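Local coordinates for F-actin-capping protein subunit alpha (Dictyostelium discoideum, PDB 4AKR), which caps the fast-growing barbed ends of actin filaments independently of calcium, blocking subunit exchange there without severing the filaments, at residues 177-191 / 202-215. Residues are numbered along the deposited sequence; the frame is centred on the assembly and turned at random.
Sequences PGSGNVTSNGKVQVN and LNTVTQKQTTSPSA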
loop_
_atom_site.group_PDB
_atom_site.type_symbol
_atom_site.label_atom_id
_atom_site.label_comp_id
_atom_site.label_asym_id
_atom_site.label_seq_id
_atom_site.Cartn_x
_atom_site.Cartn_y
_atom_site.Cartn_z
ATOM N N PRO A 177 -21.418 -3.843 -36.354
ATOM C CA PRO A 177 -22.312 -2.700 -36.547
ATOM C C PRO A 177 -23.688 -2.991 -37.137
ATOM O O PRO A 177 -23.799 -3.627 -38.178
ATOM C CB PRO A 177 -21.483 -1.754 -37.422
ATOM C CG PRO A 177 -20.533 -2.669 -38.134
ATOM C CD PRO A 177 -20.144 -3.647 -37.067
ATOM N N GLY A 178 -24.728 -2.522 -36.444
ATOM C CA GLY A 178 -26.096 -2.686 -36.913
ATOM C C GLY A 178 -26.952 -3.799 -36.337
ATOM O O GLY A 178 -28.183 -3.737 -36.402
ATOM N N SER A 179 -26.315 -4.822 -35.781
ATOM C CA SER A 179 -27.039 -5.957 -35.218
ATOM C C SER A 179 -26.158 -6.702 -34.221
ATOM O O SER A 179 -24.966 -6.405 -34.084
ATOM C CB SER A 179 -27.443 -6.918 -36.334
ATOM O OG SER A 179 -26.285 -7.386 -37.006
ATOM N N GLY A 180 -26.746 -7.684 -33.546
ATOM C CA GLY A 180 -25.999 -8.453 -32.571
ATOM C C GLY A 180 -25.898 -7.684 -31.272
ATOM O O GLY A 180 -26.643 -6.726 -31.055
ATOM N N ASN A 181 -24.974 -8.092 -30.412
ATOM C CA ASN A 181 -24.792 -7.442 -29.116
ATOM C C ASN A 181 -23.425 -6.823 -29.035
ATOM O O ASN A 181 -22.533 -7.151 -29.819
ATOM C CB ASN A 181 -24.865 -8.452 -27.978
ATOM C CG ASN A 181 -26.227 -9.060 -27.813
ATOM O OD1 ASN A 181 -26.358 -10.138 -27.232
ATOM N ND2 ASN A 181 -27.257 -8.373 -28.300
ATOM N N VAL A 182 -23.272 -5.943 -28.056
ATOM C CA VAL A 182 -22.001 -5.302 -27.786
ATOM C C VAL A 182 -21.461 -6.003 -26.550
ATOM O O VAL A 182 -22.153 -6.103 -25.539
ATOM C CB VAL A 182 -22.165 -3.809 -27.444
ATOM C CG1 VAL A 182 -20.820 -3.235 -26.975
ATOM C CG2 VAL A 182 -22.682 -3.056 -28.660
ATOM N N THR A 183 -20.243 -6.510 -26.635
ATOM C CA THR A 183 -19.638 -7.159 -25.494
ATOM C C THR A 183 -18.626 -6.177 -24.922
ATOM O O THR A 183 -17.662 -5.815 -25.590
ATOM C CB THR A 183 -18.928 -8.457 -25.886
ATOM O OG1 THR A 183 -19.899 -9.398 -26.363
ATOM C CG2 THR A 183 -18.190 -9.055 -24.676
ATOM N N SER A 184 -18.867 -5.739 -23.691
ATOM C CA SER A 184 -17.989 -4.787 -23.022
ATOM C C SER A 184 -17.220 -5.434 -21.868
ATOM O O SER A 184 -17.818 -5.939 -20.910
ATOM C CB SER A 184 -18.814 -3.609 -22.489
ATOM O OG SER A 184 -19.576 -3.017 -23.526
ATOM N N ASN A 185 -15.897 -5.420 -21.978
ATOM C CA ASN A 185 -15.024 -5.982 -20.957
ATOM C C ASN A 185 -14.399 -4.828 -20.218
ATOM O O ASN A 185 -13.690 -4.007 -20.812
ATOM C CB ASN A 185 -13.914 -6.833 -21.584
ATOM C CG ASN A 185 -14.436 -8.145 -22.145
ATOM O OD1 ASN A 185 -14.024 -8.578 -23.221
ATOM N ND2 ASN A 185 -15.348 -8.784 -21.414
ATOM N N GLY A 186 -14.658 -4.772 -18.917
ATOM C CA GLY A 186 -14.124 -3.695 -18.121
ATOM C C GLY A 186 -13.098 -4.121 -17.102
ATOM O O GLY A 186 -13.178 -5.211 -16.523
ATOM N N LYS A 187 -12.115 -3.249 -16.895
ATOM C CA LYS A 187 -11.068 -3.480 -15.914
ATOM C C LYS A 187 -10.958 -2.197 -15.092
ATOM O O LYS A 187 -10.562 -1.149 -15.604
ATOM C CB LYS A 187 -9.739 -3.795 -16.599
ATOM C CG LYS A 187 -8.598 -3.994 -15.621
ATOM C CD LYS A 187 -7.284 -4.254 -16.331
ATOM C CE LYS A 187 -6.175 -4.505 -15.335
ATOM N NZ LYS A 187 -4.878 -4.767 -16.013
ATOM N N VAL A 188 -11.347 -2.284 -13.827
ATOM C CA VAL A 188 -11.312 -1.145 -12.925
ATOM C C VAL A 188 -10.190 -1.313 -11.894
ATOM O O VAL A 188 -10.000 -2.401 -11.354
ATOM C CB VAL A 188 -12.651 -1.009 -12.177
ATOM C CG1 VAL A 188 -12.635 0.223 -11.287
ATOM C CG2 VAL A 188 -13.789 -0.937 -13.160
ATOM N N GLN A 189 -9.442 -0.245 -11.636
ATOM C CA GLN A 189 -8.365 -0.286 -10.649
ATOM C C GLN A 189 -8.475 0.929 -9.754
ATOM O O GLN A 189 -8.542 2.059 -10.241
ATOM C CB GLN A 189 -6.986 -0.287 -11.315
ATOM C CG GLN A 189 -6.500 -1.641 -11.776
ATOM C CD GLN A 189 -5.126 -1.571 -12.427
ATOM O OE1 GLN A 189 -4.981 -1.060 -13.534
ATOM N NE2 GLN A 189 -4.110 -2.084 -11.738
ATOM N N VAL A 190 -8.482 0.698 -8.444
ATOM C CA VAL A 190 -8.593 1.786 -7.481
ATOM C C VAL A 190 -7.397 1.780 -6.543
ATOM O O VAL A 190 -7.018 0.741 -5.997
ATOM C CB VAL A 190 -9.891 1.659 -6.655
ATOM C CG1 VAL A 190 -10.074 2.883 -5.770
ATOM C CG2 VAL A 190 -11.078 1.483 -7.584
ATOM N N ASN A 191 -6.808 2.953 -6.348
ATOM C CA ASN A 191 -5.640 3.078 -5.494
ATOM C C ASN A 191 -5.776 4.222 -4.500
ATOM O O ASN A 191 -6.186 5.317 -4.862
ATOM C CB ASN A 191 -4.397 3.304 -6.361
ATOM C CG ASN A 191 -4.157 2.173 -7.334
ATOM O OD1 ASN A 191 -3.565 1.148 -6.986
ATOM N ND2 ASN A 191 -4.632 2.342 -8.558
ATOM N N LEU A 202 -4.588 1.055 -0.328
ATOM C CA LEU A 202 -5.705 0.248 -0.798
ATOM C C LEU A 202 -5.392 0.041 -2.278
ATOM O O LEU A 202 -5.034 0.998 -2.975
ATOM C CB LEU A 202 -7.031 1.004 -0.647
ATOM C CG LEU A 202 -8.282 0.396 -1.304
ATOM C CD1 LEU A 202 -8.748 -0.821 -0.537
ATOM C CD2 LEU A 202 -9.390 1.428 -1.326
ATOM N N ASN A 203 -5.500 -1.199 -2.745
ATOM C CA ASN A 203 -5.231 -1.551 -4.144
ATOM C C ASN A 203 -6.285 -2.537 -4.637
ATOM O O ASN A 203 -6.425 -3.627 -4.089
ATOM C CB ASN A 203 -3.846 -2.201 -4.283
ATOM C CG ASN A 203 -2.702 -1.206 -4.129
ATOM O OD1 ASN A 203 -2.449 -0.384 -5.015
ATOM N ND2 ASN A 203 -2.002 -1.281 -3.001
ATOM N N THR A 204 -7.028 -2.157 -5.670
ATOM C CA THR A 204 -8.057 -3.028 -6.208
ATOM C C THR A 204 -7.926 -3.222 -7.715
ATOM O O THR A 204 -7.431 -2.349 -8.427
ATOM C CB THR A 204 -9.475 -2.484 -5.916
ATOM O OG1 THR A 204 -9.726 -1.324 -6.724
ATOM C CG2 THR A 204 -9.609 -2.112 -4.449
ATOM N N VAL A 205 -8.370 -4.385 -8.181
ATOM C CA VAL A 205 -8.364 -4.749 -9.594
ATOM C C VAL A 205 -9.587 -5.615 -9.801
ATOM O O VAL A 205 -9.682 -6.711 -9.245
ATOM C CB VAL A 205 -7.121 -5.568 -9.999
ATOM C CG1 VAL A 205 -7.270 -6.051 -11.436
ATOM C CG2 VAL A 205 -5.881 -4.718 -9.891
ATOM N N THR A 206 -10.522 -5.119 -10.603
ATOM C CA THR A 206 -11.767 -5.821 -10.879
ATOM C C THR A 206 -12.004 -5.913 -12.382
ATOM O O THR A 206 -11.789 -4.945 -13.102
ATOM C CB THR A 206 -12.963 -5.069 -10.264
ATOM O OG1 THR A 206 -12.666 -4.729 -8.910
ATOM C CG2 THR A 206 -14.201 -5.924 -10.293
ATOM N N GLN A 207 -12.448 -7.081 -12.845
ATOM C CA GLN A 207 -12.736 -7.289 -14.258
ATOM C C GLN A 207 -14.186 -7.717 -14.379
ATOM O O GLN A 207 -14.634 -8.626 -13.676
ATOM C CB GLN A 207 -11.838 -8.369 -14.854
ATOM C CG GLN A 207 -10.368 -8.203 -14.542
ATOM C CD GLN A 207 -9.493 -8.551 -15.723
ATOM O OE1 GLN A 207 -8.348 -8.954 -15.558
ATOM N NE2 GLN A 207 -10.028 -8.378 -16.929
ATOM N N LYS A 208 -14.911 -7.049 -15.270
ATOM C CA LYS A 208 -16.327 -7.326 -15.492
ATOM C C LYS A 208 -16.637 -7.351 -16.975
ATOM O O LYS A 208 -15.903 -6.790 -17.783
ATOM C CB LYS A 208 -17.187 -6.241 -14.842
ATOM C CG LYS A 208 -17.024 -6.104 -13.341
ATOM C CD LYS A 208 -17.726 -7.227 -12.605
ATOM C CE LYS A 208 -17.627 -7.032 -11.098
ATOM N NZ LYS A 208 -18.387 -8.083 -10.356
ATOM N N GLN A 209 -17.734 -8.006 -17.326
ATOM C CA GLN A 209 -18.168 -8.069 -18.713
ATOM C C GLN A 209 -19.675 -7.881 -18.763
ATOM O O GLN A 209 -20.410 -8.533 -18.024
ATOM C CB GLN A 209 -17.807 -9.414 -19.365
ATOM C CG GLN A 209 -18.403 -9.575 -20.776
ATOM C CD GLN A 209 -18.059 -10.896 -21.442
ATOM O OE1 GLN A 209 -16.932 -11.115 -21.890
ATOM N NE2 GLN A 209 -19.033 -11.784 -21.508
ATOM N N THR A 210 -20.129 -6.975 -19.624
ATOM C CA THR A 210 -21.554 -6.728 -19.771
ATOM C C THR A 210 -21.930 -6.925 -21.229
ATOM O O THR A 210 -21.062 -7.055 -22.099
ATOM C CB THR A 210 -21.941 -5.291 -19.359
ATOM O OG1 THR A 210 -21.309 -4.355 -20.235
ATOM C CG2 THR A 210 -21.511 -5.008 -17.935
ATOM N N THR A 211 -23.229 -6.947 -21.490
ATOM C CA THR A 211 -23.723 -7.125 -22.843
ATOM C C THR A 211 -24.923 -6.220 -23.100
ATOM O O THR A 211 -25.743 -5.987 -22.204
ATOM C CB THR A 211 -24.130 -8.593 -23.084
ATOM O OG1 THR A 211 -22.990 -9.438 -22.893
ATOM C CG2 THR A 211 -24.646 -8.779 -24.500
ATOM N N SER A 212 -25.020 -5.709 -24.323
ATOM C CA SER A 212 -26.126 -4.840 -24.701
ATOM C C SER A 212 -26.327 -4.842 -26.224
ATOM O O SER A 212 -25.442 -5.251 -26.981
ATOM C CB SER A 212 -25.878 -3.423 -24.166
ATOM O OG SER A 212 -24.547 -3.018 -24.400
ATOM N N PRO A 213 -27.502 -4.387 -26.688
ATOM C CA PRO A 213 -27.864 -4.330 -28.109
ATOM C C PRO A 213 -26.991 -3.468 -29.025
ATOM O O PRO A 213 -26.612 -2.352 -28.677
ATOM C CB PRO A 213 -29.304 -3.817 -28.083
ATOM C CG PRO A 213 -29.802 -4.207 -26.732
ATOM C CD PRO A 213 -28.620 -3.917 -25.854
ATOM N N SER A 214 -26.699 -3.996 -30.207
ATOM C CA SER A 214 -25.919 -3.280 -31.205
ATOM C C SER A 214 -26.862 -2.918 -32.350
ATOM O O SER A 214 -27.177 -3.770 -33.185
ATOM C CB SER A 214 -24.790 -4.154 -31.740
ATOM O OG SER A 214 -24.154 -3.533 -32.845
ATOM N N ALA A 215 -27.321 -1.665 -32.374
ATOM C CA ALA A 215 -28.236 -1.179 -33.407
ATOM C C ALA A 215 -27.678 0.106 -34.020
ATOM O O ALA A 215 -26.528 0.144 -34.467
ATOM C CB ALA A 215 -29.609 -0.915 -32.794
HETATM O O HOH W 1 -24.433 -1.096 -33.772
HETATM O O HOH W 2 -22.164 -4.114 -23.495
HETATM O O HOH W 3 -11.250 -2.205 -8.932
#
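A chi1 of 173° turns CG of Q209 away from its own amide nitrogen and, with the chain extended beyond it, lays Q209 alongside N185, whose CG is instead anti to the carbonyl carbon (chi1 -72°). The two amides thereby meet across a non-hydrogen-bonded pair: N185 ND2 donates to a lone pair of Q209 OE1 at 2.9 Å, the acceptor lying in the amide plane of N185 although the two planes are turned 36° apart. T183 CG2 packs against the same glutamine amide, and further along this solvent-facing side V205 CG2 rests on the extended chain of Q189, 3.7 Å from its CG.

The other face carries V182, S184, V188 and V190 beside T204, T206, T210 and S212, and is covered in large part by helix 217-248: V182 touches T220, T210 touches A227 and T206 touches L235, while V190 packs on the other protein chain. Water 2 sits among its hydroxyls, donating to V182 O and to S212 OG (2.8 Å) and also bonded to S184 OG. Water 3 likewise joins T204 OG1 to T206 OG1, which bonds the partner subunit's backbone as well.

Paired backbone bonds from V182/S212 to V188/T206 zip the strands together. Beyond them S214 N reaches G180 O (2.9 Å), while S214 OG bonds K176 O and accepts from water 1, itself held by G178 N (3.0 Å). Along its other edge 181-191 pairs with strand 163-175, and residues 202-205 pair with a strand of the other protein chain. The arrangement is an antiparallel beta hairpin at the edge of the alpha subunit's five-stranded sheet, carrying that sheet across the interface of the capping protein heterodimer.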